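Side-chain contacts in amine Dehydrogenase (Pseudomonas putida, PDB 1JMX), which probably transfers electrons through its two bound heme c groups, as the heme-carrying alpha subunit of a quinohemoprotein amine dehydrogenase: residues A[118-121]-A[122-126]; A[24-27]-A[28-32]. One frame throughout, in Å; residues are numbered along the deposited sequence.

Contact 1. Residues A[118-121]-A[122-126]. With HEC (heme c), chain E.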
loop_
_atom_site.group_PDB
_atom_site.type_symbol
_atom_site.label_atom_id
_atom_site.label_comp_id
_atom_site.label_asym_id
_atom_site.label_seq_id
_atom_site.Cartn_x
_atom_site.Cartn_y
_atom_site.Cartn_z
ATOM N N GLU A 118 -14.158 18.972 -9.497
ATOM C CA GLU A 118 -13.262 18.710 -8.378
ATOM C C GLU A 118 -12.758 17.266 -8.435
ATOM O O GLU A 118 -11.675 16.968 -7.933
ATOM C CB GLU A 118 -13.953 19.006 -7.048
ATOM C CG GLU A 118 -14.379 20.463 -6.894
ATOM C CD GLU A 118 -13.204 21.420 -6.897
ATOM O OE1 GLU A 118 -12.265 21.186 -6.127
ATOM O OE2 GLU A 118 -13.212 22.408 -7.658
ATOM N N TRP A 119 -13.544 16.381 -9.051
ATOM C CA TRP A 119 -13.152 14.984 -9.222
ATOM C C TRP A 119 -12.156 14.939 -10.379
ATOM O O TRP A 119 -11.240 14.117 -10.383
ATOM C CB TRP A 119 -14.359 14.078 -9.543
ATOM C CG TRP A 119 -15.192 13.652 -8.353
ATOM C CD1 TRP A 119 -16.532 13.849 -8.187
ATOM C CD2 TRP A 119 -14.743 12.939 -7.185
ATOM N NE1 TRP A 119 -16.949 13.304 -6.992
ATOM C CE2 TRP A 119 -15.875 12.742 -6.355
ATOM C CE3 TRP A 119 -13.501 12.448 -6.758
ATOM C CZ2 TRP A 119 -15.801 12.080 -5.123
ATOM C CZ3 TRP A 119 -13.428 11.785 -5.525
ATOM C CH2 TRP A 119 -14.574 11.611 -4.726
ATOM N N GLU A 120 -12.344 15.829 -11.359
ATOM C CA GLU A 120 -11.449 15.915 -12.512
ATOM C C GLU A 120 -10.081 16.471 -12.079
ATOM O O GLU A 120 -9.040 15.996 -12.540
ATOM C CB GLU A 120 -12.043 16.805 -13.602
ATOM C CG GLU A 120 -11.203 16.821 -14.865
ATOM C CD GLU A 120 -11.528 17.985 -15.788
ATOM O OE1 GLU A 120 -10.607 18.768 -16.117
ATOM O OE2 GLU A 120 -12.698 18.121 -16.188
ATOM N N HIS A 121 -10.090 17.469 -11.195
ATOM C CA HIS A 121 -8.853 18.059 -10.680
ATOM C C HIS A 121 -8.104 16.998 -9.886
ATOM O O HIS A 121 -6.874 16.948 -9.912
ATOM C CB HIS A 121 -9.136 19.234 -9.743
ATOM C CG HIS A 121 -9.462 20.515 -10.442
ATOM N ND1 HIS A 121 -8.878 20.884 -11.635
ATOM C CD2 HIS A 121 -10.288 21.531 -10.098
ATOM C CE1 HIS A 121 -9.330 22.070 -11.997
ATOM N NE2 HIS A 121 -10.187 22.485 -11.080
ATOM N N LEU A 122 -8.857 16.167 -9.162
ATOM C CA LEU A 122 -8.266 15.101 -8.367
ATOM C C LEU A 122 -7.520 14.102 -9.247
ATOM O O LEU A 122 -6.404 13.721 -8.920
ATOM C CB LEU A 122 -9.322 14.394 -7.526
ATOM C CG LEU A 122 -8.850 13.187 -6.717
ATOM C CD1 LEU A 122 -9.556 13.155 -5.399
ATOM C CD2 LEU A 122 -9.113 11.912 -7.498
ATOM N N VAL A 123 -8.120 13.701 -10.367
ATOM C CA VAL A 123 -7.467 12.761 -11.281
ATOM C C VAL A 123 -6.147 13.329 -11.827
ATOM O O VAL A 123 -5.137 12.627 -11.869
ATOM C CB VAL A 123 -8.386 12.370 -12.455
ATOM C CG1 VAL A 123 -7.635 11.497 -13.442
ATOM C CG2 VAL A 123 -9.596 11.625 -11.938
ATOM N N ASN A 124 -6.156 14.603 -12.221
ATOM C CA ASN A 124 -4.957 15.261 -12.741
ATOM C C ASN A 124 -3.862 15.333 -11.689
ATOM O O ASN A 124 -2.690 15.182 -12.009
ATOM C CB ASN A 124 -5.286 16.666 -13.260
ATOM C CG ASN A 124 -5.919 16.640 -14.631
ATOM O OD1 ASN A 124 -5.234 16.493 -15.634
ATOM N ND2 ASN A 124 -7.232 16.765 -14.677
ATOM N N PHE A 125 -4.249 15.568 -10.438
ATOM C CA PHE A 125 -3.287 15.626 -9.343
ATOM C C PHE A 125 -2.588 14.284 -9.148
ATOM O O PHE A 125 -1.397 14.244 -8.887
ATOM C CB PHE A 125 -3.956 16.038 -8.027
ATOM C CG PHE A 125 -3.157 15.664 -6.797
ATOM C CD1 PHE A 125 -3.533 14.575 -6.010
ATOM C CD2 PHE A 125 -1.998 16.359 -6.461
ATOM C CE1 PHE A 125 -2.768 14.188 -4.923
ATOM C CE2 PHE A 125 -1.225 15.975 -5.371
ATOM C CZ PHE A 125 -1.611 14.888 -4.603
ATOM N N HIS A 126 -3.341 13.193 -9.231
ATOM C CA HIS A 126 -2.772 11.863 -9.055
ATOM C C HIS A 126 -1.703 11.547 -10.083
ATOM O O HIS A 126 -0.567 11.244 -9.724
ATOM C CB HIS A 126 -3.868 10.798 -9.091
ATOM C CG HIS A 126 -4.611 10.667 -7.804
ATOM N ND1 HIS A 126 -5.624 11.509 -7.403
ATOM C CD2 HIS A 126 -4.436 9.795 -6.784
ATOM C CE1 HIS A 126 -6.010 11.141 -6.192
ATOM N NE2 HIS A 126 -5.317 10.105 -5.779
HETATM FE FE HEC E . -5.884 8.516 -4.461
HETATM C CHA HEC E . -5.149 10.540 -1.906
HETATM C CHB HEC E . -9.012 9.785 -4.506
HETATM C CHC HEC E . -6.606 6.607 -7.164
HETATM C CHD HEC E . -2.688 7.272 -4.411
HETATM N NA HEC E . -6.869 9.844 -3.418
HETATM C C1A HEC E . -6.417 10.594 -2.381
HETATM C C2A HEC E . -7.436 11.462 -1.860
HETATM C C3A HEC E . -8.529 11.235 -2.586
HETATM C C4A HEC E . -8.170 10.242 -3.562
HETATM C CMA HEC E . -9.880 11.910 -2.428
HETATM C CAA HEC E . -7.259 12.443 -0.723
HETATM C CBA HEC E . -7.379 13.818 -1.379
HETATM C CGA HEC E . -7.213 15.015 -0.479
HETATM O O1A HEC E . -6.981 14.887 0.711
HETATM O O2A HEC E . -7.309 16.111 -0.990
HETATM N NB HEC E . -7.455 8.247 -5.581
HETATM C C1B HEC E . -8.702 8.864 -5.468
HETATM C C2B HEC E . -9.628 8.472 -6.476
HETATM C C3B HEC E . -8.948 7.588 -7.259
HETATM C C4B HEC E . -7.606 7.431 -6.684
HETATM C CMB HEC E . -11.076 8.977 -6.640
HETATM C CAB HEC E . -9.554 6.942 -8.497
HETATM C CBB HEC E . -9.068 7.501 -9.837
HETATM N NC HEC E . -4.871 7.199 -5.533
HETATM C C1C HEC E . -5.330 6.489 -6.621
HETATM C C2C HEC E . -4.327 5.609 -7.144
HETATM C C3C HEC E . -3.242 5.772 -6.383
HETATM C C4C HEC E . -3.563 6.781 -5.380
HETATM C CMC HEC E . -4.507 4.675 -8.344
HETATM C CAC HEC E . -2.006 4.909 -6.514
HETATM C CBC HEC E . -0.887 5.304 -7.458
HETATM N ND HEC E . -4.261 8.835 -3.398
HETATM C C1D HEC E . -3.013 8.251 -3.486
HETATM C C2D HEC E . -2.088 8.810 -2.496
HETATM C C3D HEC E . -2.844 9.745 -1.816
HETATM C C4D HEC E . -4.137 9.722 -2.375
HETATM C CMD HEC E . -0.626 8.422 -2.295
HETATM C CAD HEC E . -2.501 10.699 -0.665
HETATM C CBD HEC E . -1.138 10.605 -0.067
HETATM C CGD HEC E . -1.145 9.725 1.138
HETATM O O1D HEC E . -2.033 8.847 1.232
HETATM O O2D HEC E . -0.263 9.896 2.009
HETATM O O HOH W 1 -8.365 17.179 -17.801
#
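Trp119 and Leu122 lie side by side on helix 116-129 and point the same way, and both side-chain ends touch one heme c. Trp119 CZ3 meets Leu122 CD1 obliquely to the indole at 4.1 Å. The other Leu122 methyl, CD2, packs 3.6 Å from heme CMB. With chi1 at 176°, Leu122 CG is carried away from the backbone N, and both methyls reach the porphyrin. Next to them, His126 NE2 binds the heme iron at 2.1 Å, with His104 as the second axial ligand. The far nitrogen of this imidazole, His126 ND1, donates to Leu122 O at 2.8 Å. That bond is nearly straight (171°) and lies in the ring plane, so it fixes the ring's rotation. Leu122 O also takes the backbone N-H of His126, from the opposite face of its carbonyl plane. A similar fork lies two residues earlier, at Glu120 O. Asn124 ND2 donates to Glu120 O at 2.9 Å. The backbone N-H of Asn124 comes from the opposite face. The other end of the amide, OD1, bonds Val122 of a neighbouring chain. Leu122 thus serves the heme twice, with its methyls and with its carbonyl. The bond to ND1 is likely to make His126 a stronger donor to the iron.

Contact 2. Residues A[24-27]-A[28-32]. With HEC (heme c), chain F.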
loop_
_atom_site.group_PDB
_atom_site.type_symbol
_atom_site.label_atom_id
_atom_site.label_comp_id
_atom_site.label_asym_id
_atom_site.label_seq_id
_atom_site.Cartn_x
_atom_site.Cartn_y
_atom_site.Cartn_z
ATOM N N TYR A 24 -12.961 29.968 -0.934
ATOM C CA TYR A 24 -11.741 29.932 -1.729
ATOM C C TYR A 24 -11.812 28.835 -2.765
ATOM O O TYR A 24 -12.618 27.918 -2.656
ATOM C CB TYR A 24 -10.531 29.729 -0.813
ATOM C CG TYR A 24 -10.381 30.850 0.183
ATOM C CD1 TYR A 24 -9.689 32.010 -0.151
ATOM C CD2 TYR A 24 -11.028 30.802 1.420
ATOM C CE1 TYR A 24 -9.655 33.098 0.710
ATOM C CE2 TYR A 24 -10.998 31.881 2.285
ATOM C CZ TYR A 24 -10.314 33.029 1.922
ATOM O OH TYR A 24 -10.304 34.121 2.755
ATOM N N SER A 25 -10.983 28.938 -3.790
ATOM C CA SER A 25 -10.982 27.934 -4.834
ATOM C C SER A 25 -10.571 26.584 -4.245
ATOM O O SER A 25 -9.740 26.523 -3.336
ATOM C CB SER A 25 -10.039 28.338 -5.967
ATOM O OG SER A 25 -8.705 28.411 -5.511
ATOM N N ARG A 26 -11.195 25.521 -4.751
ATOM C CA ARG A 26 -10.936 24.149 -4.319
ATOM C C ARG A 26 -11.526 23.855 -2.945
ATOM O O ARG A 26 -12.450 23.059 -2.824
ATOM C CB ARG A 26 -9.428 23.853 -4.353
ATOM C CG ARG A 26 -8.793 24.194 -5.701
ATOM C CD ARG A 26 -9.210 23.212 -6.780
ATOM N NE ARG A 26 -8.273 22.098 -6.754
ATOM C CZ ARG A 26 -8.598 20.827 -6.600
ATOM N NH1 ARG A 26 -9.855 20.446 -6.481
ATOM N NH2 ARG A 26 -7.638 19.944 -6.439
ATOM N N ILE A 27 -11.035 24.571 -1.935
ATOM C CA ILE A 27 -11.458 24.421 -0.540
ATOM C C ILE A 27 -12.959 24.422 -0.289
ATOM O O ILE A 27 -13.469 23.555 0.419
ATOM C CB ILE A 27 -10.800 25.506 0.339
ATOM C CG1 ILE A 27 -9.279 25.403 0.210
ATOM C CG2 ILE A 27 -11.229 25.356 1.799
ATOM C CD1 ILE A 27 -8.529 26.506 0.903
ATOM N N SER A 28 -13.668 25.366 -0.893
ATOM C CA SER A 28 -15.109 25.482 -0.697
ATOM C C SER A 28 -15.968 24.688 -1.673
ATOM O O SER A 28 -17.165 24.944 -1.789
ATOM C CB SER A 28 -15.514 26.955 -0.759
ATOM O OG SER A 28 -14.689 27.732 0.086
ATOM N N HIS A 29 -15.383 23.701 -2.338
ATOM C CA HIS A 29 -16.120 22.921 -3.326
ATOM C C HIS A 29 -15.964 21.422 -3.095
ATOM O O HIS A 29 -16.127 20.611 -4.010
ATOM C CB HIS A 29 -15.619 23.298 -4.719
ATOM C CG HIS A 29 -15.423 24.768 -4.898
ATOM N ND1 HIS A 29 -16.428 25.605 -5.323
ATOM C CD2 HIS A 29 -14.359 25.561 -4.636
ATOM C CE1 HIS A 29 -15.995 26.853 -5.312
ATOM N NE2 HIS A 29 -14.742 26.853 -4.899
ATOM N N GLN A 30 -15.645 21.077 -1.851
ATOM C CA GLN A 30 -15.450 19.699 -1.447
ATOM C C GLN A 30 -15.957 19.514 -0.016
ATOM O O GLN A 30 -15.902 20.443 0.792
ATOM C CB GLN A 30 -13.956 19.359 -1.502
ATOM C CG GLN A 30 -13.303 19.529 -2.866
ATOM C CD GLN A 30 -11.801 19.344 -2.821
ATOM O OE1 GLN A 30 -11.243 18.948 -1.798
ATOM N NE2 GLN A 30 -11.137 19.644 -3.924
ATOM N N ARG A 31 -16.486 18.328 0.279
ATOM C CA ARG A 31 -16.970 17.992 1.628
ATOM C C ARG A 31 -16.288 16.698 2.033
ATOM O O ARG A 31 -16.241 15.753 1.250
ATOM C CB ARG A 31 -18.492 17.823 1.663
ATOM C CG ARG A 31 -19.244 19.116 1.430
ATOM C CD ARG A 31 -20.713 19.010 1.761
ATOM N NE ARG A 31 -21.469 18.219 0.801
ATOM C CZ ARG A 31 -21.973 17.019 1.066
ATOM N NH1 ARG A 31 -21.786 16.477 2.260
ATOM N NH2 ARG A 31 -22.716 16.388 0.166
ATOM N N LYS A 32 -15.713 16.674 3.229
ATOM C CA LYS A 32 -15.004 15.489 3.710
ATOM C C LYS A 32 -15.228 15.275 5.208
ATOM O O LYS A 32 -15.820 16.115 5.899
ATOM C CB LYS A 32 -13.489 15.640 3.488
ATOM C CG LYS A 32 -13.049 16.369 2.224
ATOM C CD LYS A 32 -11.566 16.706 2.314
ATOM C CE LYS A 32 -11.120 17.665 1.220
ATOM N NZ LYS A 32 -10.741 16.984 -0.021
HETATM FE FE HEC F . -4.109 23.818 -1.015
HETATM C CHA HEC F . -5.132 21.723 -3.449
HETATM C CHB HEC F . -6.802 22.982 0.851
HETATM C CHC HEC F . -3.078 25.960 1.437
HETATM C CHD HEC F . -1.379 24.682 -2.907
HETATM N NA HEC F . -5.635 22.613 -1.249
HETATM C C1A HEC F . -5.920 21.808 -2.320
HETATM C C2A HEC F . -7.155 21.064 -2.110
HETATM C C3A HEC F . -7.615 21.424 -0.901
HETATM C C4A HEC F . -6.673 22.383 -0.366
HETATM C CMA HEC F . -8.880 20.918 -0.236
HETATM C CAA HEC F . -7.777 20.083 -3.077
HETATM C CBA HEC F . -7.367 18.680 -2.692
HETATM C CGA HEC F . -7.939 17.617 -3.611
HETATM O O1A HEC F . -8.661 17.950 -4.565
HETATM O O2A HEC F . -7.658 16.427 -3.370
HETATM N NB HEC F . -4.780 24.351 0.751
HETATM C C1B HEC F . -5.935 23.901 1.396
HETATM C C2B HEC F . -6.145 24.501 2.671
HETATM C C3B HEC F . -5.094 25.359 2.834
HETATM C C4B HEC F . -4.248 25.255 1.654
HETATM C CMB HEC F . -7.324 24.229 3.630
HETATM C CAB HEC F . -4.923 26.238 4.057
HETATM C CBB HEC F . -4.248 25.655 5.303
HETATM N NC HEC F . -2.560 25.049 -0.787
HETATM C C1C HEC F . -2.287 25.867 0.302
HETATM C C2C HEC F . -1.074 26.623 0.113
HETATM C C3C HEC F . -0.603 26.287 -1.092
HETATM C C4C HEC F . -1.521 25.293 -1.658
HETATM C CMC HEC F . -0.480 27.618 1.109
HETATM C CAC HEC F . 0.519 27.030 -1.799
HETATM C CBC HEC F . 1.979 26.688 -1.571
HETATM N ND HEC F . -3.394 23.310 -2.803
HETATM C C1D HEC F . -2.258 23.749 -3.446
HETATM C C2D HEC F . -2.096 23.114 -4.761
HETATM C C3D HEC F . -3.173 22.284 -4.880
HETATM C C4D HEC F . -3.948 22.421 -3.682
HETATM C CMD HEC F . -0.962 23.345 -5.767
HETATM C CAD HEC F . -3.540 21.360 -6.039
HETATM C CBD HEC F . -2.881 19.989 -6.032
HETATM C CGD HEC F . -3.173 19.193 -4.783
HETATM O O1D HEC F . -2.278 19.039 -3.948
HETATM O O2D HEC F . -4.303 18.710 -4.621
#
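Tyr24 and Ser28 grip each other by two hydrogen bonds. Tyr24 N donates to Ser28 OG at 3.0 Å, and Ser28 N donates back to Tyr24 O. With chi1 at -50°, OG stays beside the Ser28 backbone N, and both meet the Tyr24 backbone. His29 N closes the turn on Arg26 O at 3.0 Å. The His29 ring turns its edge to Arg26 N, and its NE2 bonds Glu19.

Charged and amide groups gather on a heme propionate. Gln30 NE2 donates to heme O1A at 3.1 Å. Arg26 NH2 adds a weak bond to the same oxygen at 2.9 Å. The guanidinium and amide planes stand 63° apart. Glu118 makes a salt bridge with Arg26 and probably accepts from Gln30. On the other side of the amide, Gln30 OE1 accepts from Lys32 NZ at 2.7 Å. A leucine in place of Gln30 would probably leave Lys32 NZ without this acceptor and heme O1A with only the weak bond from this loop.

The apolar part is Ile27, whose CG1 lies 3.5 Å from heme CHB.

The loop joins strands 23-24 and 31-32. Tyr24 and Ile27 pack on helix 4-12, while Arg26 and His29 touch helix 116-129.

In the fold
Both contacts lie in the heme-binding region, with centres about 13 Å apart. Both are mostly buried, with a few partly exposed residues in each. They hold different elements: contact 1 lies within one helix, contact 2 in a loop between two short strands. Each is centred on a different heme, though Phe125 and Lys32 each also reach the other one. Contact 1 reaches the iron and the porphyrin with an imidazole and apolar side chains. Contact 2 reaches a propionate with an arginine and a glutamine, and packs an isoleucine on the porphyrin. The two meet directly through Glu118, and His121 packs on Arg26. The helix that supplies an iron ligand to one heme is thereby joined to the loop that binds a propionate of the other.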